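Local coordinates for protein nisin leader peptide-processing serine protease NisP (Lactococcus lactis subsp. lactis, PDB 4MZD) that probably cleaves the leader peptide from the lantibiotic precursor of nisin as a subtilisin-like serine endopeptidase of the peptidase S8 family, at residues Asp195-Gln207 / Ser353-Val367. Residues are numbered along the deposited sequence; the frame is centred on the assembly and turned at random.
Sequences DDGNKVINISAGQ and SFATPKVSGALALVV
Val200, Asn202 and Ser204 turn their side chains onto Ser353, Thr356, Pro357, Ser360 and Ala364, joining a central strand of the subtilisin-like sheet to the buried helix that follows the predicted nucleophile Ser353. Strand 200-203 runs antiparallel to helix 356-367, their axes 8.4 Å apart at 177°, and alternate residues face it.

Val200 straddles the helix backbone: CG1, anti to its own N, rests 3.6 Å from Ser360 O, while CG2 packs on CA and CB of Ala364 and reaches towards Leu363 and Val367. The polar end centres on the Asn202 amide, which enters between Thr356 and Ser360. With CG anti to the backbone N (chi1 -174°), the amide presents OD1 to the helix; Ser360 OG donates to it at 2.7 Å, in the carbonyl plane and on a lone pair, with a C=O...OG angle of 119°. Thr356 CG2 approaches the same OD1 to 3.4 Å. From the other end of the amide, ND2 gives a hydrogen bond of 3.0 Å to Ser204 OG. Bonds at both ends thus fix the rotation of this buried amide.

Ser204, the centre of an inverse gamma turn, in turn appears to donate from OG to Ser353 O, a less certain bond because that oxygen is crowded in the model; its side chain lies near Asp100 of the predicted charge relay. The side chain of Ser353 lies beside that of His147, and its OG is hydrogen-bonded to Arg488 O, at the C-terminus of the chain, consistent with C-terminal autocleavage. Packing beside this serine is tight: Ser204 CB and Ser353 CB stand 3.4 Å apart.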
# COMPACT_ATOMS: atom_id res chain seq x y z
N ASP A 195 0.84 15.62 -9.95
CA ASP A 195 1.18 17.01 -10.25
C ASP A 195 2.48 17.45 -9.58
O ASP A 195 3.21 18.28 -10.12
CB ASP A 195 0.04 17.95 -9.87
CG ASP A 195 -1.11 17.90 -10.86
OD1 ASP A 195 -0.86 17.55 -12.03
OD2 ASP A 195 -2.26 18.22 -10.47
N ASP A 196 2.77 16.89 -8.41
CA ASP A 196 3.99 17.21 -7.68
C ASP A 196 5.21 16.44 -8.19
O ASP A 196 6.30 16.58 -7.65
CB ASP A 196 3.81 16.95 -6.18
CG ASP A 196 2.87 17.92 -5.50
OD1 ASP A 196 2.52 18.97 -6.09
OD2 ASP A 196 2.48 17.62 -4.35
N GLY A 197 5.01 15.61 -9.21
CA GLY A 197 6.13 14.94 -9.87
C GLY A 197 6.57 13.62 -9.27
O GLY A 197 7.66 13.14 -9.59
N ASN A 198 5.76 13.03 -8.40
CA ASN A 198 6.07 11.72 -7.85
C ASN A 198 5.84 10.66 -8.91
O ASN A 198 4.70 10.38 -9.26
CB ASN A 198 5.18 11.40 -6.66
CG ASN A 198 5.39 12.35 -5.51
OD1 ASN A 198 6.39 12.25 -4.79
ND2 ASN A 198 4.47 13.29 -5.34
N LYS A 199 6.90 10.03 -9.39
CA LYS A 199 6.72 9.06 -10.47
C LYS A 199 6.18 7.71 -9.99
O LYS A 199 5.71 6.92 -10.81
CB LYS A 199 7.99 8.91 -11.29
CG LYS A 199 8.40 10.21 -12.00
CD LYS A 199 7.24 10.84 -12.80
CE LYS A 199 7.60 12.25 -13.30
NZ LYS A 199 6.48 12.91 -14.04
N VAL A 200 6.24 7.47 -8.68
CA VAL A 200 5.61 6.31 -8.07
C VAL A 200 4.70 6.80 -6.95
O VAL A 200 5.09 7.66 -6.16
CB VAL A 200 6.66 5.32 -7.50
CG1 VAL A 200 5.98 4.11 -6.87
CG2 VAL A 200 7.65 4.90 -8.59
N ILE A 201 3.47 6.28 -6.93
CA ILE A 201 2.45 6.69 -5.98
C ILE A 201 1.95 5.44 -5.25
O ILE A 201 1.50 4.48 -5.88
CB ILE A 201 1.28 7.39 -6.71
CG1 ILE A 201 1.77 8.67 -7.40
CG2 ILE A 201 0.14 7.71 -5.75
CD1 ILE A 201 0.76 9.31 -8.34
N ASN A 202 2.07 5.44 -3.92
CA ASN A 202 1.74 4.30 -3.08
C ASN A 202 0.39 4.48 -2.41
O ASN A 202 0.19 5.47 -1.70
CB ASN A 202 2.83 4.13 -2.00
CG ASN A 202 2.65 2.87 -1.17
OD1 ASN A 202 3.26 1.84 -1.47
ND2 ASN A 202 1.82 2.94 -0.14
N ILE A 203 -0.51 3.53 -2.62
CA ILE A 203 -1.84 3.57 -1.99
C ILE A 203 -2.09 2.28 -1.20
O ILE A 203 -2.57 1.27 -1.74
CB ILE A 203 -2.96 3.81 -3.02
CG1 ILE A 203 -2.62 4.98 -3.94
CG2 ILE A 203 -4.29 4.04 -2.30
CD1 ILE A 203 -3.72 5.32 -4.91
N SER A 204 -1.78 2.32 0.09
CA SER A 204 -1.96 1.17 0.98
C SER A 204 -3.35 1.18 1.65
O SER A 204 -3.47 1.03 2.86
CB SER A 204 -0.86 1.15 2.04
OG SER A 204 0.38 0.78 1.45
N ALA A 205 -4.38 1.35 0.82
CA ALA A 205 -5.75 1.53 1.28
C ALA A 205 -6.66 1.21 0.10
O ALA A 205 -6.22 1.26 -1.04
CB ALA A 205 -5.97 2.97 1.71
N GLY A 206 -7.93 0.92 0.36
CA GLY A 206 -8.84 0.61 -0.72
C GLY A 206 -10.25 0.37 -0.25
O GLY A 206 -10.59 0.61 0.91
N GLN A 207 -11.08 -0.10 -1.17
CA GLN A 207 -12.48 -0.36 -0.89
C GLN A 207 -13.04 -1.28 -1.97
O GLN A 207 -12.54 -1.31 -3.10
CB GLN A 207 -13.29 0.94 -0.90
CG GLN A 207 -13.34 1.58 -2.27
CD GLN A 207 -13.88 3.00 -2.28
OE1 GLN A 207 -13.17 3.92 -2.67
NE2 GLN A 207 -15.12 3.19 -1.87
N SER A 353 -0.88 -3.55 3.23
CA SER A 353 -0.36 -2.18 3.27
C SER A 353 1.15 -2.11 3.46
O SER A 353 1.73 -1.06 3.21
CB SER A 353 -1.01 -1.38 4.37
OG SER A 353 -0.79 -1.98 5.62
N PHE A 354 1.77 -3.20 3.92
CA PHE A 354 3.20 -3.22 4.18
C PHE A 354 3.99 -3.99 3.13
O PHE A 354 5.22 -3.89 3.08
CB PHE A 354 3.47 -3.70 5.60
CG PHE A 354 2.69 -2.91 6.60
CD1 PHE A 354 2.97 -1.56 6.78
CD2 PHE A 354 1.63 -3.47 7.29
CE1 PHE A 354 2.22 -0.80 7.65
CE2 PHE A 354 0.88 -2.71 8.18
CZ PHE A 354 1.18 -1.37 8.35
N ALA A 355 3.27 -4.73 2.28
CA ALA A 355 3.85 -5.32 1.07
C ALA A 355 3.94 -4.27 -0.03
O ALA A 355 4.95 -4.16 -0.73
CB ALA A 355 2.99 -6.49 0.61
N THR A 356 2.87 -3.49 -0.17
CA THR A 356 2.75 -2.45 -1.19
C THR A 356 3.94 -1.48 -1.24
O THR A 356 4.52 -1.28 -2.30
CB THR A 356 1.38 -1.75 -1.02
OG1 THR A 356 0.35 -2.74 -1.11
CG2 THR A 356 1.14 -0.72 -2.11
N PRO A 357 4.35 -0.91 -0.09
CA PRO A 357 5.48 0.03 -0.12
C PRO A 357 6.80 -0.62 -0.48
O PRO A 357 7.70 0.08 -0.97
CB PRO A 357 5.52 0.57 1.32
CG PRO A 357 4.76 -0.44 2.14
CD PRO A 357 3.67 -0.88 1.21
N LYS A 358 6.96 -1.92 -0.23
CA LYS A 358 8.17 -2.60 -0.66
C LYS A 358 8.25 -2.56 -2.19
O LYS A 358 9.30 -2.28 -2.77
CB LYS A 358 8.20 -4.05 -0.17
CG LYS A 358 8.28 -4.20 1.34
CD LYS A 358 8.41 -5.68 1.70
CE LYS A 358 8.76 -5.95 3.15
NZ LYS A 358 7.62 -5.79 4.09
N VAL A 359 7.12 -2.81 -2.85
CA VAL A 359 7.06 -2.73 -4.29
C VAL A 359 7.24 -1.28 -4.77
O VAL A 359 7.99 -1.02 -5.72
CB VAL A 359 5.75 -3.35 -4.82
CG1 VAL A 359 5.65 -3.19 -6.33
CG2 VAL A 359 5.69 -4.82 -4.42
N SER A 360 6.57 -0.33 -4.12
CA SER A 360 6.71 1.08 -4.53
C SER A 360 8.16 1.56 -4.47
O SER A 360 8.65 2.20 -5.40
CB SER A 360 5.86 1.98 -3.65
OG SER A 360 4.50 1.72 -3.88
N GLY A 361 8.84 1.27 -3.37
CA GLY A 361 10.22 1.70 -3.23
C GLY A 361 11.12 1.04 -4.26
O GLY A 361 12.02 1.67 -4.81
N ALA A 362 10.91 -0.26 -4.50
CA ALA A 362 11.69 -0.99 -5.48
C ALA A 362 11.50 -0.40 -6.88
O ALA A 362 12.46 -0.23 -7.64
CB ALA A 362 11.32 -2.45 -5.46
N LEU A 363 10.25 -0.10 -7.23
CA LEU A 363 9.96 0.51 -8.52
C LEU A 363 10.63 1.87 -8.65
O LEU A 363 11.13 2.21 -9.72
CB LEU A 363 8.46 0.67 -8.72
CG LEU A 363 7.70 -0.59 -9.10
CD1 LEU A 363 6.22 -0.31 -8.97
CD2 LEU A 363 8.06 -1.03 -10.51
N ALA A 364 10.64 2.64 -7.57
CA ALA A 364 11.28 3.94 -7.60
C ALA A 364 12.79 3.80 -7.86
O ALA A 364 13.37 4.58 -8.61
CB ALA A 364 11.00 4.70 -6.32
N LEU A 365 13.42 2.79 -7.25
CA LEU A 365 14.84 2.53 -7.53
C LEU A 365 15.08 2.29 -9.02
O LEU A 365 16.02 2.83 -9.59
CB LEU A 365 15.35 1.33 -6.72
CG LEU A 365 15.45 1.48 -5.20
CD1 LEU A 365 15.73 0.15 -4.54
CD2 LEU A 365 16.51 2.50 -4.81
N VAL A 366 14.20 1.50 -9.64
CA VAL A 366 14.27 1.17 -11.06
C VAL A 366 14.08 2.40 -11.94
O VAL A 366 14.80 2.60 -12.93
CB VAL A 366 13.16 0.14 -11.44
CG1 VAL A 366 13.04 0.01 -12.96
CG2 VAL A 366 13.42 -1.19 -10.79
N VAL A 367 13.09 3.21 -11.60
CA VAL A 367 12.82 4.42 -12.36
C VAL A 367 14.07 5.30 -12.37
O VAL A 367 14.48 5.81 -13.41
CB VAL A 367 11.63 5.20 -11.76
CG1 VAL A 367 11.56 6.61 -12.34
CG2 VAL A 367 10.33 4.46 -12.04